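Local coordinates for protein arginyl-tRNA synthetase, putative (Plasmodium falciparum, PDB 5JLD) that probably attaches L-arginine to tRNA(Arg) at the expense of ATP, releasing AMP and diphosphate, at residues H151-I156 with L453-N458; I345-I350 with M376-G381; K537-M542 with E583-K588. All coordinates share one frame; numbering follows the deposited sequence.

Contact 1 (H151-I156 with L453-N458)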
ATOM      1  N   HIS A 151       7.739 -12.604  -4.783  1.00 46.50           N
ATOM      2  CA  HIS A 151       7.957 -11.466  -5.673  1.00 50.83           C
ATOM      3  C   HIS A 151       6.621 -10.869  -6.102  1.00 51.13           C
ATOM      4  O   HIS A 151       6.475  -9.652  -6.196  1.00 56.11           O
ATOM      5  CB  HIS A 151       8.756 -11.879  -6.920  1.00 52.37           C
ATOM      6  CG  HIS A 151      10.165 -12.290  -6.634  1.00 64.82           C
ATOM      7  ND1 HIS A 151      10.761 -13.372  -7.247  1.00 70.73           N
ATOM      8  CD2 HIS A 151      11.104 -11.751  -5.821  1.00 63.32           C
ATOM      9  CE1 HIS A 151      12.006 -13.487  -6.817  1.00 67.05           C
ATOM     10  NE2 HIS A 151      12.238 -12.522  -5.949  1.00 67.13           N
ATOM     11  N   LEU A 152       5.660 -11.743  -6.381  1.00 45.54           N
ATOM     12  CA  LEU A 152       4.326 -11.313  -6.789  1.00 46.81           C
ATOM     13  C   LEU A 152       3.676 -10.475  -5.698  1.00 50.52           C
ATOM     14  O   LEU A 152       3.190  -9.368  -5.947  1.00 49.92           O
ATOM     15  CB  LEU A 152       3.445 -12.517  -7.110  1.00 47.06           C
ATOM     16  CG  LEU A 152       2.003 -12.194  -7.502  1.00 49.74           C
ATOM     17  CD1 LEU A 152       1.951 -11.385  -8.788  1.00 52.88           C
ATOM     18  CD2 LEU A 152       1.189 -13.455  -7.627  1.00 50.29           C
ATOM     19  N   ARG A 153       3.668 -11.014  -4.486  1.00 49.89           N
ATOM     20  CA  ARG A 153       3.109 -10.303  -3.342  1.00 48.93           C
ATOM     21  C   ARG A 153       3.775  -8.939  -3.151  1.00 46.64           C
ATOM     22  O   ARG A 153       3.096  -7.930  -2.958  1.00 47.11           O
ATOM     23  CB  ARG A 153       3.259 -11.133  -2.072  1.00 53.23           C
ATOM     24  CG  ARG A 153       2.593 -10.484  -0.861  1.00 58.61           C
ATOM     25  CD  ARG A 153       2.301 -11.507   0.237  1.00 55.89           C
ATOM     26  NE  ARG A 153       1.218 -11.059   1.102  1.00 55.97           N
ATOM     27  CZ  ARG A 153       0.868 -11.657   2.235  1.00 55.41           C
ATOM     28  NH1 ARG A 153       1.534 -12.726   2.650  1.00 47.34           N
ATOM     29  NH2 ARG A 153      -0.147 -11.175   2.954  1.00 57.28           N
ATOM     30  N   SER A 154       5.108  -8.916  -3.222  1.00 46.62           N
ATOM     31  CA  SER A 154       5.839  -7.664  -3.065  1.00 39.65           C
ATOM     32  C   SER A 154       5.431  -6.667  -4.145  1.00 41.86           C
ATOM     33  O   SER A 154       5.326  -5.454  -3.902  1.00 43.76           O
ATOM     34  CB  SER A 154       7.353  -7.912  -3.121  1.00 37.51           C
ATOM     35  OG  SER A 154       8.051  -6.685  -3.047  1.00 44.13           O
ATOM     36  N   THR A 155       5.203  -7.198  -5.340  1.00 46.27           N
ATOM     37  CA  THR A 155       4.863  -6.398  -6.507  1.00 41.64           C
ATOM     38  C   THR A 155       3.501  -5.740  -6.295  1.00 37.15           C
ATOM     39  O   THR A 155       3.351  -4.520  -6.476  1.00 41.97           O
ATOM     40  CB  THR A 155       4.873  -7.271  -7.786  1.00 41.09           C
ATOM     41  OG1 THR A 155       6.168  -7.860  -7.940  1.00 47.42           O
ATOM     42  CG2 THR A 155       4.544  -6.466  -9.039  1.00 39.11           C
ATOM     43  N   ILE A 156       2.534  -6.549  -5.852  1.00 45.72           N
ATOM     44  CA  ILE A 156       1.150  -6.113  -5.595  1.00 43.40           C
ATOM     45  C   ILE A 156       1.025  -5.079  -4.465  1.00 44.17           C
ATOM     46  O   ILE A 156       0.405  -3.985  -4.622  1.00 43.83           O
ATOM     47  CB  ILE A 156       0.279  -7.342  -5.277  1.00 48.84           C
ATOM     48  CG1 ILE A 156       0.226  -8.249  -6.513  1.00 54.16           C
ATOM     49  CG2 ILE A 156      -1.119  -6.924  -4.843  1.00 49.12           C
ATOM     50  CD1 ILE A 156      -0.367  -9.625  -6.278  1.00 54.62           C
ATOM     51  N   LEU A 453      -4.295  -8.387  -0.948  1.00 44.49           N
ATOM     52  CA  LEU A 453      -4.231  -7.147  -0.173  1.00 43.61           C
ATOM     53  C   LEU A 453      -5.225  -7.116   0.991  1.00 48.66           C
ATOM     54  O   LEU A 453      -5.028  -6.355   1.927  1.00 41.26           O
ATOM     55  CB  LEU A 453      -4.449  -5.925  -1.079  1.00 43.10           C
ATOM     56  CG  LEU A 453      -3.331  -5.695  -2.114  1.00 50.42           C
ATOM     57  CD1 LEU A 453      -3.534  -4.388  -2.880  1.00 49.13           C
ATOM     58  CD2 LEU A 453      -1.950  -5.717  -1.448  1.00 48.56           C
ATOM     59  N   LYS A 454      -6.265  -7.951   0.962  1.00 54.08           N
ATOM     60  CA  LYS A 454      -7.224  -7.965   2.070  1.00 52.64           C
ATOM     61  C   LYS A 454      -6.620  -8.632   3.313  1.00 51.87           C
ATOM     62  O   LYS A 454      -7.073  -8.396   4.425  1.00 52.33           O
ATOM     63  CB  LYS A 454      -8.524  -8.666   1.668  1.00 48.79           C
ATOM     64  CG  LYS A 454      -8.429 -10.189   1.635  1.00 58.34           C
ATOM     65  CD  LYS A 454      -9.803 -10.812   1.555  1.00 67.25           C
ATOM     66  CE  LYS A 454      -9.739 -12.324   1.700  1.00 70.10           C
ATOM     67  NZ  LYS A 454     -11.097 -12.901   1.857  1.00 72.71           N
ATOM     68  N   GLN A 455      -5.596  -9.458   3.120  1.00 54.03           N
ATOM     69  CA  GLN A 455      -4.890 -10.095   4.236  1.00 52.95           C
ATOM     70  C   GLN A 455      -3.998  -9.080   4.937  1.00 52.34           C
ATOM     71  O   GLN A 455      -3.409  -8.227   4.273  1.00 55.30           O
ATOM     72  CB  GLN A 455      -4.017 -11.264   3.751  1.00 61.81           C
ATOM     73  CG  GLN A 455      -4.541 -12.035   2.543  1.00 68.35           C
ATOM     74  CD  GLN A 455      -5.623 -13.037   2.907  1.00 76.02           C
ATOM     75  OE1 GLN A 455      -5.779 -13.396   4.074  1.00 77.45           O
ATOM     76  NE2 GLN A 455      -6.368 -13.503   1.907  1.00 75.33           N
ATOM     77  N   HIS A 456      -3.879  -9.173   6.257  1.00 48.43           N
ATOM     78  CA  HIS A 456      -2.798  -8.469   6.940  1.00 57.42           C
ATOM     79  C   HIS A 456      -1.490  -8.879   6.235  1.00 61.99           C
ATOM     80  O   HIS A 456      -1.246 -10.071   6.026  1.00 60.28           O
ATOM     81  CB  HIS A 456      -2.756  -8.818   8.432  1.00 62.90           C
ATOM     82  CG  HIS A 456      -1.874  -7.921   9.252  1.00 64.59           C
ATOM     83  ND1 HIS A 456      -0.509  -7.821   9.048  1.00 63.03           N
ATOM     84  CD2 HIS A 456      -2.158  -7.114  10.302  1.00 57.76           C
ATOM     85  CE1 HIS A 456       0.001  -6.976   9.926  1.00 60.69           C
ATOM     86  NE2 HIS A 456      -0.976  -6.536  10.702  1.00 61.63           N
ATOM     87  N   ARG A 457      -0.677  -7.901   5.844  1.00 56.84           N
ATOM     88  CA  ARG A 457       0.499  -8.182   5.013  1.00 58.20           C
ATOM     89  C   ARG A 457       1.432  -9.145   5.743  1.00 61.26           C
ATOM     90  O   ARG A 457       2.023 -10.032   5.131  1.00 56.78           O
ATOM     91  CB  ARG A 457       1.233  -6.877   4.640  1.00 50.17           C
ATOM     92  CG  ARG A 457       1.547  -6.002   5.846  1.00 53.62           C
ATOM     93  CD  ARG A 457       2.440  -4.827   5.511  1.00 63.25           C
ATOM     94  NE  ARG A 457       3.412  -4.575   6.578  1.00 68.23           N
ATOM     95  CZ  ARG A 457       3.549  -3.414   7.207  1.00 67.68           C
ATOM     96  NH1 ARG A 457       2.799  -2.383   6.862  1.00 65.66           N
ATOM     97  NH2 ARG A 457       4.457  -3.279   8.166  1.00 73.64           N
ATOM     98  N   ASN A 458       1.510  -9.006   7.066  1.00 65.34           N
ATOM     99  CA  ASN A 458       2.427  -9.819   7.864  1.00 71.36           C
ATOM    100  C   ASN A 458       1.954 -11.245   8.080  1.00 72.85           C
ATOM    101  O   ASN A 458       2.653 -12.037   8.707  1.00 78.82           O
ATOM    102  CB  ASN A 458       2.674  -9.172   9.228  1.00 74.71           C
ATOM    103  CG  ASN A 458       3.594  -7.968   9.145  1.00 77.98           C
ATOM    104  OD1 ASN A 458       4.561  -7.957   8.376  1.00 80.88           O
ATOM    105  ND2 ASN A 458       3.302  -6.947   9.941  1.00 78.38           N
TER
HETATM  106  O   HOH W   1      -1.032  -8.707   2.288  1.00 56.36           O

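Contact 2 (I345-I350 with M376-G381)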
ATOM      1  N   ILE A 345      10.533   3.447   1.466  1.00 38.79           N
ATOM      2  CA  ILE A 345       9.766   2.320   1.902  1.00 34.33           C
ATOM      3  C   ILE A 345      10.291   1.070   1.232  1.00 40.17           C
ATOM      4  O   ILE A 345      10.340   1.007   0.025  1.00 39.90           O
ATOM      5  CB  ILE A 345       8.266   2.536   1.572  1.00 36.85           C
ATOM      6  CG1 ILE A 345       7.706   3.703   2.394  1.00 34.65           C
ATOM      7  CG2 ILE A 345       7.490   1.264   1.782  1.00 37.49           C
ATOM      8  CD1 ILE A 345       6.375   4.277   1.826  1.00 35.11           C
ATOM      9  N   TYR A 346      10.700   0.095   2.031  1.00 42.04           N
ATOM     10  CA  TYR A 346      11.164  -1.189   1.543  1.00 37.35           C
ATOM     11  C   TYR A 346      10.095  -2.265   1.728  1.00 44.35           C
ATOM     12  O   TYR A 346       9.798  -2.652   2.849  1.00 40.83           O
ATOM     13  CB  TYR A 346      12.433  -1.597   2.282  1.00 42.90           C
ATOM     14  CG  TYR A 346      13.625  -0.732   1.956  1.00 47.85           C
ATOM     15  CD1 TYR A 346      13.824   0.474   2.616  1.00 46.33           C
ATOM     16  CD2 TYR A 346      14.559  -1.124   0.988  1.00 47.07           C
ATOM     17  CE1 TYR A 346      14.917   1.276   2.327  1.00 45.05           C
ATOM     18  CE2 TYR A 346      15.670  -0.318   0.682  1.00 40.44           C
ATOM     19  CZ  TYR A 346      15.830   0.878   1.364  1.00 39.54           C
ATOM     20  OH  TYR A 346      16.890   1.690   1.107  1.00 41.27           O
ATOM     21  N   VAL A 347       9.532  -2.751   0.630  1.00 41.48           N
ATOM     22  CA  VAL A 347       8.534  -3.816   0.685  1.00 44.47           C
ATOM     23  C   VAL A 347       9.230  -5.171   0.541  1.00 44.83           C
ATOM     24  O   VAL A 347       9.707  -5.479  -0.542  1.00 46.35           O
ATOM     25  CB  VAL A 347       7.474  -3.646  -0.445  1.00 40.05           C
ATOM     26  CG1 VAL A 347       6.529  -4.833  -0.480  1.00 38.90           C
ATOM     27  CG2 VAL A 347       6.732  -2.341  -0.293  1.00 36.67           C
ATOM     28  N   THR A 348       9.332  -5.961   1.617  1.00 43.59           N
ATOM     29  CA  THR A 348      10.008  -7.268   1.527  1.00 43.08           C
ATOM     30  C   THR A 348       9.462  -8.347   2.470  1.00 44.78           C
ATOM     31  O   THR A 348       8.641  -8.052   3.326  1.00 44.41           O
ATOM     32  CB  THR A 348      11.546  -7.187   1.840  1.00 62.86           C
ATOM     33  OG1 THR A 348      11.753  -7.181   3.260  1.00 58.31           O
ATOM     34  CG2 THR A 348      12.213  -5.961   1.219  1.00 56.35           C
ATOM     35  N   ASP A 349       9.956  -9.586   2.318  1.00 48.87           N
ATOM     36  CA  ASP A 349       9.715 -10.655   3.295  1.00 55.97           C
ATOM     37  C   ASP A 349       9.960 -10.129   4.688  1.00 56.12           C
ATOM     38  O   ASP A 349      10.912  -9.368   4.917  1.00 50.66           O
ATOM     39  CB  ASP A 349      10.628 -11.875   3.095  1.00 62.93           C
ATOM     40  CG  ASP A 349      10.943 -12.145   1.654  1.00 79.80           C
ATOM     41  OD1 ASP A 349      10.046 -12.620   0.925  1.00 90.81           O
ATOM     42  OD2 ASP A 349      12.094 -11.873   1.251  1.00 81.35           O
ATOM     43  N   ILE A 350       9.122 -10.574   5.619  1.00 46.16           N
ATOM     44  CA  ILE A 350       9.148 -10.080   6.988  1.00 51.70           C
ATOM     45  C   ILE A 350      10.485 -10.419   7.659  1.00 46.85           C
ATOM     46  O   ILE A 350      10.990  -9.661   8.496  1.00 53.73           O
ATOM     47  CB  ILE A 350       7.936 -10.656   7.797  1.00 55.34           C
ATOM     48  CG1 ILE A 350       7.775  -9.933   9.137  1.00 62.64           C
ATOM     49  CG2 ILE A 350       8.052 -12.156   7.976  1.00 53.90           C
ATOM     50  CD1 ILE A 350       7.715  -8.416   9.010  1.00 65.67           C
ATOM     51  N   MET A 376      10.994   3.111   6.256  1.00 42.05           N
ATOM     52  CA  MET A 376       9.978   2.159   6.631  1.00 42.53           C
ATOM     53  C   MET A 376      10.258   0.808   6.023  1.00 44.29           C
ATOM     54  O   MET A 376      10.578   0.684   4.843  1.00 38.55           O
ATOM     55  CB  MET A 376       8.591   2.640   6.197  1.00 43.50           C
ATOM     56  CG  MET A 376       8.324   4.130   6.386  1.00 47.19           C
ATOM     57  SD  MET A 376       6.583   4.590   6.109  1.00 61.22           S
ATOM     58  CE  MET A 376       5.842   3.903   7.586  1.00 38.87           C
ATOM     59  N   HIS A 377      10.139  -0.213   6.846  1.00 44.61           N
ATOM     60  CA  HIS A 377      10.111  -1.557   6.337  1.00 46.04           C
ATOM     61  C   HIS A 377       8.669  -2.042   6.328  1.00 47.87           C
ATOM     62  O   HIS A 377       8.007  -2.003   7.356  1.00 47.30           O
ATOM     63  CB  HIS A 377      10.981  -2.472   7.183  1.00 42.25           C
ATOM     64  CG  HIS A 377      11.016  -3.878   6.678  1.00 53.95           C
ATOM     65  ND1 HIS A 377      10.235  -4.878   7.215  1.00 55.28           N
ATOM     66  CD2 HIS A 377      11.719  -4.446   5.674  1.00 62.55           C
ATOM     67  CE1 HIS A 377      10.467  -6.006   6.571  1.00 62.52           C
ATOM     68  NE2 HIS A 377      11.367  -5.776   5.633  1.00 67.55           N
ATOM     69  N   VAL A 378       8.196  -2.483   5.164  1.00 46.73           N
ATOM     70  CA  VAL A 378       6.871  -3.069   4.993  1.00 44.20           C
ATOM     71  C   VAL A 378       7.021  -4.564   4.702  1.00 47.52           C
ATOM     72  O   VAL A 378       7.289  -4.974   3.558  1.00 39.71           O
ATOM     73  CB  VAL A 378       6.079  -2.392   3.838  1.00 47.68           C
ATOM     74  CG1 VAL A 378       4.756  -3.096   3.607  1.00 47.22           C
ATOM     75  CG2 VAL A 378       5.863  -0.897   4.103  1.00 43.39           C
ATOM     76  N   GLY A 379       6.839  -5.380   5.743  1.00 43.84           N
ATOM     77  CA  GLY A 379       7.073  -6.806   5.652  1.00 35.06           C
ATOM     78  C   GLY A 379       5.862  -7.571   5.179  1.00 50.35           C
ATOM     79  O   GLY A 379       4.737  -7.137   5.413  1.00 54.28           O
ATOM     80  N   PHE A 380       6.068  -8.704   4.511  1.00 45.29           N
ATOM     81  CA  PHE A 380       4.916  -9.568   4.217  1.00 51.14           C
ATOM     82  C   PHE A 380       5.237 -11.030   4.511  1.00 51.80           C
ATOM     83  O   PHE A 380       6.400 -11.437   4.490  1.00 49.12           O
ATOM     84  CB  PHE A 380       4.444  -9.413   2.761  1.00 50.06           C
ATOM     85  CG  PHE A 380       5.518  -9.693   1.734  1.00 58.20           C
ATOM     86  CD1 PHE A 380       5.865 -11.001   1.398  1.00 55.45           C
ATOM     87  CD2 PHE A 380       6.182  -8.649   1.104  1.00 55.23           C
ATOM     88  CE1 PHE A 380       6.860 -11.262   0.460  1.00 57.77           C
ATOM     89  CE2 PHE A 380       7.173  -8.909   0.161  1.00 61.43           C
ATOM     90  CZ  PHE A 380       7.514 -10.218  -0.157  1.00 56.72           C
ATOM     91  N   GLY A 381       4.196 -11.813   4.774  1.00 49.45           N
ATOM     92  CA  GLY A 381       4.353 -13.229   5.057  1.00 44.18           C
ATOM     93  C   GLY A 381       4.379 -14.127   3.836  1.00 50.82           C
ATOM     94  O   GLY A 381       4.317 -13.667   2.692  1.00 52.60           O
TER

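Contact 3 (K537-M542 with E583-K588)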
ATOM      1  N   LYS A 537      -6.387  -2.374   5.538  1.00 40.12           N
ATOM      2  CA  LYS A 537      -7.368  -1.420   6.056  1.00 36.95           C
ATOM      3  C   LYS A 537      -8.143  -0.758   4.926  1.00 36.11           C
ATOM      4  O   LYS A 537      -9.331  -0.513   5.062  1.00 45.15           O
ATOM      5  CB  LYS A 537      -6.686  -0.371   6.925  1.00 38.31           C
ATOM      6  CG  LYS A 537      -6.259  -0.895   8.287  1.00 52.18           C
ATOM      7  CD  LYS A 537      -7.487  -1.439   9.020  1.00 60.60           C
ATOM      8  CE  LYS A 537      -7.322  -1.422  10.533  1.00 63.07           C
ATOM      9  NZ  LYS A 537      -8.555  -1.921  11.204  1.00 63.12           N
ATOM     10  N   LEU A 538      -7.480  -0.511   3.794  1.00 33.64           N
ATOM     11  CA  LEU A 538      -8.155   0.078   2.638  1.00 40.96           C
ATOM     12  C   LEU A 538      -9.116  -0.956   2.034  1.00 40.52           C
ATOM     13  O   LEU A 538     -10.283  -0.653   1.781  1.00 47.21           O
ATOM     14  CB  LEU A 538      -7.130   0.583   1.601  1.00 38.91           C
ATOM     15  CG  LEU A 538      -7.604   1.172   0.265  1.00 41.99           C
ATOM     16  CD1 LEU A 538      -8.670   2.241   0.480  1.00 43.62           C
ATOM     17  CD2 LEU A 538      -6.411   1.752  -0.530  1.00 46.01           C
ATOM     18  N   ALA A 539      -8.645  -2.189   1.856  1.00 39.03           N
ATOM     19  CA  ALA A 539      -9.498  -3.245   1.300  1.00 39.47           C
ATOM     20  C   ALA A 539     -10.756  -3.430   2.173  1.00 47.03           C
ATOM     21  O   ALA A 539     -11.905  -3.473   1.688  1.00 47.65           O
ATOM     22  CB  ALA A 539      -8.717  -4.551   1.198  1.00 42.27           C
ATOM     23  N   GLU A 540     -10.510  -3.527   3.471  1.00 42.85           N
ATOM     24  CA  GLU A 540     -11.560  -3.584   4.476  1.00 44.43           C
ATOM     25  C   GLU A 540     -12.557  -2.438   4.246  1.00 49.00           C
ATOM     26  O   GLU A 540     -13.768  -2.652   4.126  1.00 49.77           O
ATOM     27  CB  GLU A 540     -10.953  -3.438   5.862  1.00 49.75           C
ATOM     28  CG  GLU A 540     -10.745  -4.659   6.682  1.00 56.64           C
ATOM     29  CD  GLU A 540     -10.550  -4.263   8.142  1.00 72.67           C
ATOM     30  OE1 GLU A 540     -11.290  -3.356   8.605  1.00 71.03           O
ATOM     31  OE2 GLU A 540      -9.658  -4.824   8.812  1.00 77.67           O
ATOM     32  N   TYR A 541     -12.011  -1.223   4.149  1.00 41.07           N
ATOM     33  CA  TYR A 541     -12.823  -0.025   4.022  1.00 40.53           C
ATOM     34  C   TYR A 541     -13.732  -0.220   2.837  1.00 44.50           C
ATOM     35  O   TYR A 541     -14.955   0.037   2.896  1.00 46.12           O
ATOM     36  CB  TYR A 541     -11.943   1.213   3.835  1.00 41.40           C
ATOM     37  CG  TYR A 541     -12.727   2.456   3.490  1.00 44.26           C
ATOM     38  CD1 TYR A 541     -13.282   3.243   4.495  1.00 40.55           C
ATOM     39  CD2 TYR A 541     -12.927   2.835   2.166  1.00 43.75           C
ATOM     40  CE1 TYR A 541     -14.001   4.381   4.191  1.00 46.53           C
ATOM     41  CE2 TYR A 541     -13.656   3.974   1.854  1.00 47.30           C
ATOM     42  CZ  TYR A 541     -14.192   4.742   2.878  1.00 47.64           C
ATOM     43  OH  TYR A 541     -14.916   5.881   2.598  1.00 45.20           O
ATOM     44  N   MET A 542     -13.130  -0.771   1.786  1.00 39.78           N
ATOM     45  CA  MET A 542     -13.807  -0.845   0.517  1.00 42.89           C
ATOM     46  C   MET A 542     -14.926  -1.832   0.667  1.00 41.80           C
ATOM     47  O   MET A 542     -16.056  -1.572   0.249  1.00 45.10           O
ATOM     48  CB  MET A 542     -12.849  -1.259  -0.609  1.00 38.43           C
ATOM     49  CG  MET A 542     -13.518  -1.216  -1.966  1.00 49.42           C
ATOM     50  SD  MET A 542     -12.422  -1.698  -3.315  1.00 46.04           S
ATOM     51  CE  MET A 542     -11.979  -3.354  -2.788  1.00 51.59           C
ATOM     52  N   GLU A 583      -9.228   0.963  -7.894  1.00 42.83           N
ATOM     53  CA  GLU A 583      -8.023   1.374  -8.603  1.00 44.66           C
ATOM     54  C   GLU A 583      -6.813   1.503  -7.684  1.00 46.66           C
ATOM     55  O   GLU A 583      -5.716   1.098  -8.046  1.00 43.12           O
ATOM     56  CB  GLU A 583      -8.266   2.697  -9.321  1.00 44.63           C
ATOM     57  CG  GLU A 583      -9.196   2.559 -10.510  1.00 52.47           C
ATOM     58  CD  GLU A 583      -9.625   3.901 -11.054  1.00 62.06           C
ATOM     59  OE1 GLU A 583      -9.422   4.918 -10.349  1.00 61.83           O
ATOM     60  OE2 GLU A 583     -10.171   3.937 -12.181  1.00 66.72           O
ATOM     61  N   LEU A 584      -7.008   2.058  -6.495  1.00 41.18           N
ATOM     62  CA  LEU A 584      -5.906   2.213  -5.557  1.00 39.69           C
ATOM     63  C   LEU A 584      -5.339   0.849  -5.162  1.00 45.42           C
ATOM     64  O   LEU A 584      -4.161   0.732  -4.811  1.00 51.18           O
ATOM     65  CB  LEU A 584      -6.351   2.979  -4.308  1.00 34.19           C
ATOM     66  CG  LEU A 584      -6.655   4.477  -4.446  1.00 44.86           C
ATOM     67  CD1 LEU A 584      -7.203   5.032  -3.143  1.00 34.52           C
ATOM     68  CD2 LEU A 584      -5.445   5.298  -4.906  1.00 43.73           C
ATOM     69  N   LEU A 585      -6.170  -0.183  -5.239  1.00 47.93           N
ATOM     70  CA  LEU A 585      -5.751  -1.532  -4.864  1.00 46.71           C
ATOM     71  C   LEU A 585      -5.263  -2.311  -6.083  1.00 49.20           C
ATOM     72  O   LEU A 585      -4.919  -3.488  -5.981  1.00 50.14           O
ATOM     73  CB  LEU A 585      -6.909  -2.271  -4.180  1.00 44.57           C
ATOM     74  CG  LEU A 585      -7.272  -1.761  -2.776  1.00 47.29           C
ATOM     75  CD1 LEU A 585      -8.608  -2.317  -2.349  1.00 48.49           C
ATOM     76  CD2 LEU A 585      -6.201  -2.146  -1.757  1.00 47.27           C
ATOM     77  N   GLY A 586      -5.262  -1.650  -7.237  1.00 46.90           N
ATOM     78  CA  GLY A 586      -4.801  -2.252  -8.480  1.00 46.52           C
ATOM     79  C   GLY A 586      -5.869  -3.031  -9.232  1.00 53.82           C
ATOM     80  O   GLY A 586      -5.557  -3.776 -10.167  1.00 54.66           O
ATOM     81  N   MET A 587      -7.135  -2.868  -8.841  1.00 41.85           N
ATOM     82  CA  MET A 587      -8.212  -3.580  -9.523  1.00 41.28           C
ATOM     83  C   MET A 587      -8.751  -2.738 -10.685  1.00 45.40           C
ATOM     84  O   MET A 587      -8.583  -1.523 -10.708  1.00 50.46           O
ATOM     85  CB  MET A 587      -9.332  -3.944  -8.535  1.00 47.67           C
ATOM     86  CG  MET A 587      -8.866  -4.750  -7.314  1.00 43.73           C
ATOM     87  SD  MET A 587     -10.064  -4.866  -5.943  1.00 53.35           S
ATOM     88  CE  MET A 587     -11.504  -5.547  -6.769  1.00 60.63           C
ATOM     89  N   LYS A 588      -9.370  -3.382 -11.663  1.00 44.48           N
ATOM     90  CA  LYS A 588      -9.998  -2.654 -12.762  1.00 47.87           C
ATOM     91  C   LYS A 588     -11.510  -2.763 -12.716  1.00 53.72           C
ATOM     92  O   LYS A 588     -12.067  -3.838 -12.953  1.00 57.27           O
ATOM     93  CB  LYS A 588      -9.508  -3.166 -14.116  1.00 44.49           C
ATOM     94  CG  LYS A 588      -8.029  -2.923 -14.382  1.00 47.39           C
ATOM     95  CD  LYS A 588      -7.600  -3.712 -15.612  1.00 58.07           C
ATOM     96  CE  LYS A 588      -6.302  -3.180 -16.186  1.00 57.97           C
ATOM     97  NZ  LYS A 588      -5.923  -3.949 -17.397  1.00 59.75           N
TER

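Contact 1 (H151-I156 with L453-N458)
In the class I catalytic domain, the helix that starts in the HIGH-type signature (here H148 to H151) meets the loop after helix 436-453 through two side chains, R153 and I156. R153 reaches the loop because CG stands anti to the backbone N (chi1 -176°) and the chain from CG to NE is extended, carrying the guanidinium away from the helix and in beside the carbonyls of H456 and R457 and the CB of Q455. The carbonyl O of R457 lies over one face of the guanidinium, 3.1 Å above its plane and displaced toward the rim; R153 NH2 is 3.3 Å from this R457 O, but the angle is too poor for a hydrogen bond. Instead, R153 NH2 donates in the plane of the group to a water 2.7 Å away, which in turn probably bridges to Q455 O. Further along the group, NE forms a salt bridge with D452 and NH1 bonds to S459 O, so the flat end is gripped at several nitrogens and its rotation is fixed. The CB of Q455 packs against R153 NH2 at 4.0 Å. One helical turn from the arginine the contact becomes apolar: CG2 of I156 sits 3.7 Å from both CG and CD2 of L453, the two side chains crossing obliquely. Within the loop, the turn carrying the carbonyls beside R153 is closed by N458 N, which donates to H456 ND1 at 3.1 Å and lies almost exactly in the imidazole plane.

Contact 2 (I345-I350 with M376-G381)
F380 folds back over the backbone of T348 and D349. From CB the ring is turned into the crowded position between the backbone N and the carbonyl carbon (chi1 57°), which swings CG to within 3.9 Å of T348 O. CD2 comes closer to that oxygen and also receives V347 CG1 at the ring edge, the two side chains crossing at about a right angle. CE2 touches T348 C at 3.3 Å, and CZ lies 3.5 Å from D349 N, which sits over one face toward the rim. On the same face, toward the CE1 corner, D349 OD1 comes to 3.5 Å from CE1, the carboxylate plane turned 68° from the ring; D349 OD2 is bonded to Q352. Strands 343-349 and 374-380 are parallel neighbours joined through helix 353-364, a beta-alpha-beta unit of the Rossmann-type sheet, 374-380 being an outermost strand. Their main chains bond alternately: Y346 binds M376 and V378, T348 binds V378 and F380, and I350 N closes the run on F380 O. I345 and V378 lie on one face of the sheet, CG2 to CG2 at 3.6 Å. On the face of Y346 and H377, H377 NE2 donates to T348 OG1 at 2.8 Å, the hydroxyl lying 20° out of the imidazole plane, and T348 OG1 in turn donates a hydrogen bond to D349 O at 2.9 Å.

Contact 3 (K537-M542 with E583-K588)
No ring or other flat side chain lies between L538, A539 and M542 on one segment and L584, L585 and M587 on the other. The ring of helix 536-556 in this stretch, Y541, is turned to other partners: it stacks on H518, meets the F522 ring at about 35°, and bonds through OH to H518 O. The interface itself is aliphatic and sulfur, in the all-helical DALR anticodon-binding domain. L585 is its hub. Its CD1 methyl meets M542 CE at 3.6 Å, tip to tip, and lies 3.9 Å from A539 CA, where the small alanine lets it approach the helix backbone. The other methyl, CD2, touches L538 CD2 at 4.1 Å as the two leucines slide past each other in opposite directions. L538 CD2 also rests on L584 CB at 4.0 Å. A bend at chi3 (59°) curls M542 CE over the end of its chain, bringing it 4.0 Å from M587 SD as well. Helix 564-584 stops here in a Schellman motif: G586 takes a positive phi, and its N bonds back to E583 O at 2.9 Å, so that the chain turns and M587 enters the same cluster as L585. Around this junction, I525 of helix 522-532 covers L538, and F522 and F526 cover L584; I479 of helix 476-492 packs on M542 and M587, L453 and Y450 of helix 436-453 back L585 and M542, and S160 of helix 149-167 bonds to L584 O.

Contacts 2 and 3 are buried, contact 1 only partly so, lying between them. Contacts 1 and 2 both belong to the catalytic domain, contact 2 nested within the loop that contact 1 closes. R457 O is 2.8 Å from G381 N, a probable hydrogen bond, and the R153 guanidinium also reaches G381 O. Contact 3 belongs to the anticodon-binding domain, yet abuts contact 1 through L453 CD1 and L585 O; its nearest atoms are about 11 Å from contact 2. Chemistry follows position: regular backbone bonding in contact 2; in contact 1 a buried arginine among loop carbonyls and a water, paired with D452 outside the segment, beside one small apolar contact; aliphatic and methionine packing in contact 3.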